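Local coordinates for protein coclaurine N-methyltransferase (Coptis japonica, PDB 6GKV) that transfers a methyl group from S-adenosyl-L-methionine to the ring nitrogen of coclaurine and related tetrahydroisoquinolines in plant alkaloid biosynthesis, at residues C148-V153 against L173-K178; W38-T43 against H230-Y235. All coordinates share one frame; numbering follows the deposited sequence.

How the contacts relate
Contact 1 joins neighbouring parallel strands at one edge of the central methyltransferase sheet, whereas contact 2 ties the end of helix 21-39, early in the chain, to the loop that follows strand 221-230 of the same sheet. The centres of contact 1 and contact 2 are about 39 Å apart, on opposite sides of the middle of the chain. Contact 1 is mostly buried and held by backbone hydrogen bonds, with Ala152 and Val177 on one face of the sheet and a lysine-glutamate pair, beside Thr151, on the other. Contact 2 is only partly buried; aromatic rings carry it, and its polar ends are secured by residues outside both segments. The first belongs to the cofactor-binding fold, while the second fastens helical structure onto it.

Contact 1. Residues C148-V153 against L173-K178; sequences CRVTAV and LNVEVK
Ala152 O takes the backbone N of Lys178 at 2.8 Å, with an N-H...O angle of 173°, and also a weaker CA-H...O contact from Val177. The same residue's N gives an equally short bond to Glu176 O, which Thr151 CA also approaches. Glu176 N to Val150 O, at 3.1 Å and 148°, is longer and more bent. On one face of the sheet Ala152 CB sits 4.1 Å from Val177 CG1. Where the second segment is still loop, Val150 CG2 meets Val175 CG2 at 3.7 Å, and Asn174 folds against the Cys148 carbonyl, its CB 3.2 Å from Cys148 O, while its ND2 makes a weak hydrogen bond to Lys146 O. Helix 136-143 packs on Val150 and Ala152, helix 157-168 on Val175 and Val177. Across the other face, Lys178 carries its aliphatic chain obliquely across Thr151 CG2, its CE 4.0 Å from that methyl. A bend at its last torsion (chi4 -48°) brings NZ to Glu176 OE2 in a salt bridge, modelled at a very short 2.5 Å. Val153 touches Ile182, a residue of the S-adenosyl-L-homocysteine site. Strand 149-154, helix 157-168 and strand 176-179 form a beta-alpha-beta unit, the crossover characteristic of Rossmann-like methyltransferases.

Contact 2. Residues W38-T43 against H230-Y235; sequences WGYKPT and HKTFAY
Trp38 brings the edge of its six-membered ring toward the face of Tyr235 in an offset edge-to-face pair, planes at 68°, and its CH2 lies 3.6 Å from Tyr235 CB. At Gly39 the backbone itself does the packing: its CA stands over the centre of the Phe233 ring, 3.4 Å from the centroid, in a CH-pi contact. His230 ND1 lies over the opposite face of that ring, toward its rim. Phe233 reaches this place with CG between its backbone N and carbonyl carbon (chi1 53°). Tyr40, just past the helix, receives the edge of Phe233 almost squarely, planes at 88°, with Phe233 CE2 above its centre. With an alanine in place of Phe233, a gap would probably open against Gly39 CA and Tyr40 would lose the ring edge that packs on its face. The edge of His230 also turns toward the Tyr40 face, centroids 5.3 Å apart, while Thr232 OG1 lies at the Tyr40 edge, 3.7 Å from CE1. Tyr40 OH and His230 NE2 both hydrogen-bond to Glu341 OE1, and Tyr235 OH hydrogen-bonds to Trp342 NE1. Ring packing thus joins the helix end to the loop, with one carboxylate oxygen probably fixing how the tyrosine and histidine are turned.

Contact 1. Residues C148-V153 against L173-K178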
ATOM      1  N   CYS A 148     -14.191   2.315  31.551  1.00 86.87           N
ATOM      2  CA  CYS A 148     -14.102   3.113  30.344  1.00 80.94           C
ATOM      3  C   CYS A 148     -15.213   4.161  30.363  1.00 77.63           C
ATOM      4  O   CYS A 148     -16.172   4.038  31.116  1.00 76.34           O
ATOM      5  CB  CYS A 148     -14.211   2.239  29.092  1.00 72.07           C
ATOM      6  SG  CYS A 148     -12.673   1.385  28.652  1.00 77.37           S
ATOM      7  N   ARG A 149     -15.066   5.195  29.542  1.00 75.99           N
ATOM      8  CA  ARG A 149     -16.086   6.228  29.404  1.00 82.00           C
ATOM      9  C   ARG A 149     -16.277   6.473  27.915  1.00 72.88           C
ATOM     10  O   ARG A 149     -15.652   7.343  27.307  1.00 75.74           O
ATOM     11  CB  ARG A 149     -15.673   7.477  30.199  1.00 88.02           C
ATOM     12  CG  ARG A 149     -16.286   8.831  29.854  1.00 87.17           C
ATOM     13  CD  ARG A 149     -15.371   9.960  30.404  1.00 96.04           C
ATOM     14  NE  ARG A 149     -13.938   9.630  30.335  1.00102.31           N
ATOM     15  CZ  ARG A 149     -13.205   9.124  31.335  1.00107.41           C
ATOM     16  NH1 ARG A 149     -13.755   8.875  32.518  1.00116.16           N
ATOM     17  NH2 ARG A 149     -11.918   8.847  31.147  1.00102.43           N
ATOM     18  N   VAL A 150     -17.129   5.642  27.327  1.00 67.43           N
ATOM     19  CA  VAL A 150     -17.294   5.646  25.893  1.00 60.11           C
ATOM     20  C   VAL A 150     -18.072   6.870  25.474  1.00 55.51           C
ATOM     21  O   VAL A 150     -19.030   7.264  26.147  1.00 55.59           O
ATOM     22  CB  VAL A 150     -17.991   4.364  25.408  1.00 67.97           C
ATOM     23  CG1 VAL A 150     -17.144   3.177  25.725  1.00 69.01           C
ATOM     24  CG2 VAL A 150     -19.323   4.209  26.096  1.00 84.62           C
ATOM     25  N   THR A 151     -17.644   7.480  24.372  1.00 57.35           N
ATOM     26  CA  THR A 151     -18.364   8.612  23.790  1.00 65.92           C
ATOM     27  C   THR A 151     -18.764   8.353  22.333  1.00 65.52           C
ATOM     28  O   THR A 151     -17.914   8.139  21.468  1.00 65.89           O
ATOM     29  CB  THR A 151     -17.529   9.897  23.857  1.00 71.37           C
ATOM     30  OG1 THR A 151     -16.994  10.065  25.185  1.00 69.90           O
ATOM     31  CG2 THR A 151     -18.389  11.098  23.462  1.00 68.09           C
ATOM     32  N   ALA A 152     -20.060   8.375  22.056  1.00 61.91           N
ATOM     33  CA  ALA A 152     -20.538   8.088  20.711  1.00 54.22           C
ATOM     34  C   ALA A 152     -20.864   9.375  19.951  1.00 57.25           C
ATOM     35  O   ALA A 152     -21.465  10.277  20.508  1.00 60.36           O
ATOM     36  CB  ALA A 152     -21.751   7.180  20.776  1.00 48.01           C
ATOM     37  N   VAL A 153     -20.467   9.474  18.685  1.00 63.25           N
ATOM     38  CA  VAL A 153     -20.796  10.674  17.913  1.00 64.08           C
ATOM     39  C   VAL A 153     -21.598  10.386  16.646  1.00 63.63           C
ATOM     40  O   VAL A 153     -21.168   9.618  15.794  1.00 63.48           O
ATOM     41  CB  VAL A 153     -19.539  11.448  17.506  1.00 58.57           C
ATOM     42  CG1 VAL A 153     -19.940  12.723  16.791  1.00 58.57           C
ATOM     43  CG2 VAL A 153     -18.713  11.771  18.720  1.00 53.03           C
ATOM     44  N   LEU A 173     -23.223   3.437  33.250  1.00 96.19           N
ATOM     45  CA  LEU A 173     -22.672   4.769  33.461  1.00 96.54           C
ATOM     46  C   LEU A 173     -22.092   5.292  32.157  1.00 96.83           C
ATOM     47  O   LEU A 173     -22.559   6.284  31.597  1.00 96.28           O
ATOM     48  CB  LEU A 173     -21.576   4.746  34.549  1.00 94.61           C
ATOM     49  CG  LEU A 173     -20.852   6.028  35.024  1.00 90.46           C
ATOM     50  CD1 LEU A 173     -20.244   5.819  36.400  1.00 92.60           C
ATOM     51  CD2 LEU A 173     -19.762   6.523  34.066  1.00 85.93           C
ATOM     52  N   ASN A 174     -21.088   4.567  31.677  1.00 94.13           N
ATOM     53  CA  ASN A 174     -20.078   5.069  30.752  1.00 93.02           C
ATOM     54  C   ASN A 174     -20.578   5.845  29.551  1.00 96.46           C
ATOM     55  O   ASN A 174     -19.958   6.829  29.141  1.00105.69           O
ATOM     56  CB  ASN A 174     -19.259   3.897  30.244  1.00 90.71           C
ATOM     57  CG  ASN A 174     -19.151   2.799  31.259  1.00 98.72           C
ATOM     58  OD1 ASN A 174     -19.433   1.641  30.955  1.00 95.93           O
ATOM     59  ND2 ASN A 174     -18.730   3.145  32.478  1.00106.00           N
ATOM     60  N   VAL A 175     -21.688   5.396  28.980  1.00 85.61           N
ATOM     61  CA  VAL A 175     -22.088   5.887  27.675  1.00 77.71           C
ATOM     62  C   VAL A 175     -22.516   7.338  27.701  1.00 72.99           C
ATOM     63  O   VAL A 175     -23.356   7.741  28.495  1.00 74.73           O
ATOM     64  CB  VAL A 175     -23.232   5.069  27.081  1.00 72.54           C
ATOM     65  CG1 VAL A 175     -23.545   5.576  25.683  1.00 67.08           C
ATOM     66  CG2 VAL A 175     -22.865   3.602  27.059  1.00 72.30           C
ATOM     67  N   GLU A 176     -21.913   8.101  26.802  1.00 72.15           N
ATOM     68  CA  GLU A 176     -22.284   9.473  26.531  1.00 78.94           C
ATOM     69  C   GLU A 176     -22.422   9.626  25.012  1.00 80.12           C
ATOM     70  O   GLU A 176     -21.596   9.090  24.268  1.00 86.36           O
ATOM     71  CB  GLU A 176     -21.233  10.417  27.102  1.00 83.96           C
ATOM     72  CG  GLU A 176     -21.201  11.786  26.473  1.00 94.89           C
ATOM     73  CD  GLU A 176     -20.023  12.603  26.957  1.00104.17           C
ATOM     74  OE1 GLU A 176     -19.404  12.211  27.968  1.00104.97           O
ATOM     75  OE2 GLU A 176     -19.716  13.632  26.324  1.00106.56           O
ATOM     76  N   VAL A 177     -23.464  10.312  24.542  1.00 66.08           N
ATOM     77  CA  VAL A 177     -23.676  10.446  23.100  1.00 62.16           C
ATOM     78  C   VAL A 177     -23.844  11.891  22.642  1.00 71.12           C
ATOM     79  O   VAL A 177     -24.630  12.649  23.217  1.00 80.35           O
ATOM     80  CB  VAL A 177     -24.914   9.662  22.638  1.00 69.11           C
ATOM     81  CG1 VAL A 177     -24.996   9.652  21.116  1.00 67.98           C
ATOM     82  CG2 VAL A 177     -24.886   8.249  23.184  1.00 70.33           C
ATOM     83  N   LYS A 178     -23.121  12.260  21.589  1.00 70.08           N
ATOM     84  CA  LYS A 178     -23.127  13.630  21.072  1.00 72.29           C
ATOM     85  C   LYS A 178     -23.713  13.704  19.665  1.00 65.80           C
ATOM     86  O   LYS A 178     -23.347  12.900  18.805  1.00 62.69           O
ATOM     87  CB  LYS A 178     -21.704  14.210  21.047  1.00 67.37           C
ATOM     88  CG  LYS A 178     -20.907  14.071  22.331  1.00 68.44           C
ATOM     89  CD  LYS A 178     -19.600  14.866  22.231  1.00 78.87           C
ATOM     90  CE  LYS A 178     -18.918  15.033  23.587  1.00 89.04           C
ATOM     91  NZ  LYS A 178     -19.864  15.488  24.648  1.00 98.39           N
TER

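Contact 2. Residues W38-T43 against H230-Y235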
ATOM      1  N   TRP A  38     -12.849  -2.656 -15.433  1.00 45.75           N
ATOM      2  CA  TRP A  38     -12.593  -1.230 -15.495  1.00 45.79           C
ATOM      3  C   TRP A  38     -11.560  -0.848 -14.437  1.00 46.56           C
ATOM      4  O   TRP A  38     -10.754   0.062 -14.634  1.00 39.61           O
ATOM      5  CB  TRP A  38     -13.914  -0.476 -15.298  1.00 45.90           C
ATOM      6  CG  TRP A  38     -13.805   0.974 -14.965  1.00 42.97           C
ATOM      7  CD1 TRP A  38     -13.955   2.023 -15.825  1.00 39.31           C
ATOM      8  CD2 TRP A  38     -13.554   1.547 -13.669  1.00 45.70           C
ATOM      9  NE1 TRP A  38     -13.797   3.213 -15.151  1.00 44.33           N
ATOM     10  CE2 TRP A  38     -13.554   2.948 -13.826  1.00 39.44           C
ATOM     11  CE3 TRP A  38     -13.296   1.007 -12.393  1.00 47.75           C
ATOM     12  CZ2 TRP A  38     -13.315   3.823 -12.757  1.00 42.42           C
ATOM     13  CZ3 TRP A  38     -13.061   1.873 -11.336  1.00 40.78           C
ATOM     14  CH2 TRP A  38     -13.062   3.262 -11.523  1.00 42.00           C
ATOM     15  N   GLY A  39     -11.585  -1.573 -13.324  1.00 51.29           N
ATOM     16  CA  GLY A  39     -10.655  -1.356 -12.231  1.00 58.58           C
ATOM     17  C   GLY A  39      -9.223  -1.844 -12.400  1.00 55.64           C
ATOM     18  O   GLY A  39      -8.287  -1.085 -12.148  1.00 56.59           O
ATOM     19  N   TYR A  40      -9.030  -3.100 -12.797  1.00 51.55           N
ATOM     20  CA  TYR A  40      -7.667  -3.623 -12.957  1.00 46.97           C
ATOM     21  C   TYR A  40      -6.960  -2.980 -14.156  1.00 52.29           C
ATOM     22  O   TYR A  40      -7.596  -2.640 -15.158  1.00 45.64           O
ATOM     23  CB  TYR A  40      -7.667  -5.157 -13.091  1.00 38.93           C
ATOM     24  CG  TYR A  40      -7.856  -5.870 -11.758  1.00 39.49           C
ATOM     25  CD1 TYR A  40      -6.943  -5.709 -10.698  1.00 31.95           C
ATOM     26  CD2 TYR A  40      -8.937  -6.716 -11.565  1.00 30.76           C
ATOM     27  CE1 TYR A  40      -7.136  -6.374  -9.471  1.00 24.28           C
ATOM     28  CE2 TYR A  40      -9.132  -7.375 -10.363  1.00 27.40           C
ATOM     29  CZ  TYR A  40      -8.246  -7.207  -9.322  1.00 32.27           C
ATOM     30  OH  TYR A  40      -8.525  -7.873  -8.138  1.00 31.81           O
ATOM     31  N   LYS A  41      -5.639  -2.808 -14.043  1.00 50.76           N
ATOM     32  CA  LYS A  41      -4.860  -2.177 -15.104  1.00 47.94           C
ATOM     33  C   LYS A  41      -3.811  -3.135 -15.664  1.00 47.88           C
ATOM     34  O   LYS A  41      -3.280  -3.995 -14.956  1.00 45.21           O
ATOM     35  CB  LYS A  41      -4.193  -0.898 -14.600  1.00 52.97           C
ATOM     36  CG  LYS A  41      -5.167   0.236 -14.283  1.00 52.63           C
ATOM     37  CD  LYS A  41      -5.964   0.641 -15.510  1.00 50.99           C
ATOM     38  CE  LYS A  41      -7.055   1.653 -15.159  1.00 52.50           C
ATOM     39  NZ  LYS A  41      -7.943   2.008 -16.326  1.00 48.43           N
ATOM     40  N   PRO A  42      -3.505  -2.997 -16.953  1.00 47.85           N
ATOM     41  CA  PRO A  42      -2.600  -4.000 -17.522  1.00 45.88           C
ATOM     42  C   PRO A  42      -1.153  -3.868 -17.012  1.00 52.80           C
ATOM     43  O   PRO A  42      -0.419  -4.853 -17.025  1.00 52.16           O
ATOM     44  CB  PRO A  42      -2.700  -3.753 -19.042  1.00 37.67           C
ATOM     45  CG  PRO A  42      -3.315  -2.391 -19.193  1.00 43.24           C
ATOM     46  CD  PRO A  42      -4.141  -2.147 -17.972  1.00 49.05           C
ATOM     47  N   THR A  43      -0.750  -2.692 -16.550  1.00 52.76           N
ATOM     48  CA  THR A  43       0.577  -2.553 -15.948  1.00 46.39           C
ATOM     49  C   THR A  43       0.466  -2.073 -14.514  1.00 45.67           C
ATOM     50  O   THR A  43      -0.432  -1.297 -14.190  1.00 43.89           O
ATOM     51  CB  THR A  43       1.445  -1.568 -16.711  1.00 48.43           C
ATOM     52  OG1 THR A  43       0.874  -0.265 -16.593  1.00 54.06           O
ATOM     53  CG2 THR A  43       1.515  -1.937 -18.176  1.00 51.24           C
ATOM     54  N   HIS A 230     -11.772  -2.466  -2.099  1.00 28.48           N
ATOM     55  CA  HIS A 230     -11.312  -3.483  -3.025  1.00 42.39           C
ATOM     56  C   HIS A 230      -9.814  -3.673  -2.802  1.00 41.19           C
ATOM     57  O   HIS A 230      -9.093  -2.714  -2.522  1.00 42.78           O
ATOM     58  CB  HIS A 230     -11.586  -3.132  -4.483  1.00 34.54           C
ATOM     59  CG  HIS A 230     -11.106  -4.198  -5.424  1.00 37.40           C
ATOM     60  ND1 HIS A 230      -9.849  -4.181  -5.985  1.00 34.84           N
ATOM     61  CD2 HIS A 230     -11.695  -5.351  -5.838  1.00 32.06           C
ATOM     62  CE1 HIS A 230      -9.699  -5.260  -6.743  1.00 39.55           C
ATOM     63  NE2 HIS A 230     -10.802  -5.982  -6.669  1.00 44.14           N
ATOM     64  N   LYS A 231      -9.334  -4.898  -2.929  1.00 48.50           N
ATOM     65  CA  LYS A 231      -7.958  -5.186  -2.514  1.00 42.42           C
ATOM     66  C   LYS A 231      -6.913  -4.372  -3.283  1.00 44.98           C
ATOM     67  O   LYS A 231      -5.853  -4.069  -2.756  1.00 39.46           O
ATOM     68  CB  LYS A 231      -7.660  -6.675  -2.653  1.00 37.92           C
ATOM     69  CG  LYS A 231      -7.482  -7.196  -4.084  1.00 36.69           C
ATOM     70  CD  LYS A 231      -6.963  -8.643  -4.020  1.00 35.54           C
ATOM     71  CE  LYS A 231      -7.160  -9.401  -5.319  1.00 36.81           C
ATOM     72  NZ  LYS A 231      -7.082 -10.874  -5.093  1.00 39.51           N
ATOM     73  N   THR A 232      -7.234  -3.942  -4.497  1.00 48.35           N
ATOM     74  CA  THR A 232      -6.229  -3.284  -5.336  1.00 41.49           C
ATOM     75  C   THR A 232      -6.542  -1.853  -5.773  1.00 49.46           C
ATOM     76  O   THR A 232      -5.711  -0.954  -5.595  1.00 55.51           O
ATOM     77  CB  THR A 232      -6.011  -4.110  -6.572  1.00 38.95           C
ATOM     78  OG1 THR A 232      -5.673  -5.431  -6.154  1.00 47.15           O
ATOM     79  CG2 THR A 232      -4.913  -3.521  -7.443  1.00 32.18           C
ATOM     80  N   PHE A 233      -7.718  -1.635  -6.364  1.00 44.23           N
ATOM     81  CA  PHE A 233      -8.014  -0.305  -6.878  1.00 46.17           C
ATOM     82  C   PHE A 233      -8.985   0.461  -5.988  1.00 43.50           C
ATOM     83  O   PHE A 233      -9.531  -0.073  -5.021  1.00 46.89           O
ATOM     84  CB  PHE A 233      -8.518  -0.359  -8.341  1.00 49.03           C
ATOM     85  CG  PHE A 233      -9.691  -1.293  -8.599  1.00 54.07           C
ATOM     86  CD1 PHE A 233     -10.995  -0.890  -8.348  1.00 42.06           C
ATOM     87  CD2 PHE A 233      -9.491  -2.539  -9.192  1.00 58.32           C
ATOM     88  CE1 PHE A 233     -12.071  -1.731  -8.620  1.00 42.59           C
ATOM     89  CE2 PHE A 233     -10.571  -3.383  -9.471  1.00 51.96           C
ATOM     90  CZ  PHE A 233     -11.856  -2.976  -9.176  1.00 46.49           C
ATOM     91  N   ALA A 234      -9.143   1.742  -6.275  1.00 39.39           N
ATOM     92  CA  ALA A 234     -10.014   2.580  -5.470  1.00 41.43           C
ATOM     93  C   ALA A 234     -10.880   3.396  -6.410  1.00 44.25           C
ATOM     94  O   ALA A 234     -10.481   3.645  -7.556  1.00 38.43           O
ATOM     95  CB  ALA A 234      -9.198   3.485  -4.542  1.00 26.78           C
ATOM     96  N   TYR A 235     -12.064   3.802  -5.951  1.00 45.15           N
ATOM     97  CA  TYR A 235     -12.937   4.588  -6.830  1.00 45.05           C
ATOM     98  C   TYR A 235     -14.135   5.238  -6.158  1.00 43.54           C
ATOM     99  O   TYR A 235     -14.737   4.693  -5.215  1.00 41.67           O
ATOM    100  CB  TYR A 235     -13.434   3.724  -8.000  1.00 35.12           C
ATOM    101  CG  TYR A 235     -14.160   2.436  -7.629  1.00 44.27           C
ATOM    102  CD1 TYR A 235     -13.476   1.349  -7.099  1.00 48.59           C
ATOM    103  CD2 TYR A 235     -15.525   2.296  -7.859  1.00 37.87           C
ATOM    104  CE1 TYR A 235     -14.135   0.162  -6.780  1.00 42.66           C
ATOM    105  CE2 TYR A 235     -16.189   1.124  -7.544  1.00 40.98           C
ATOM    106  CZ  TYR A 235     -15.483   0.055  -7.011  1.00 44.96           C
ATOM    107  OH  TYR A 235     -16.130  -1.112  -6.701  1.00 48.86           O
TER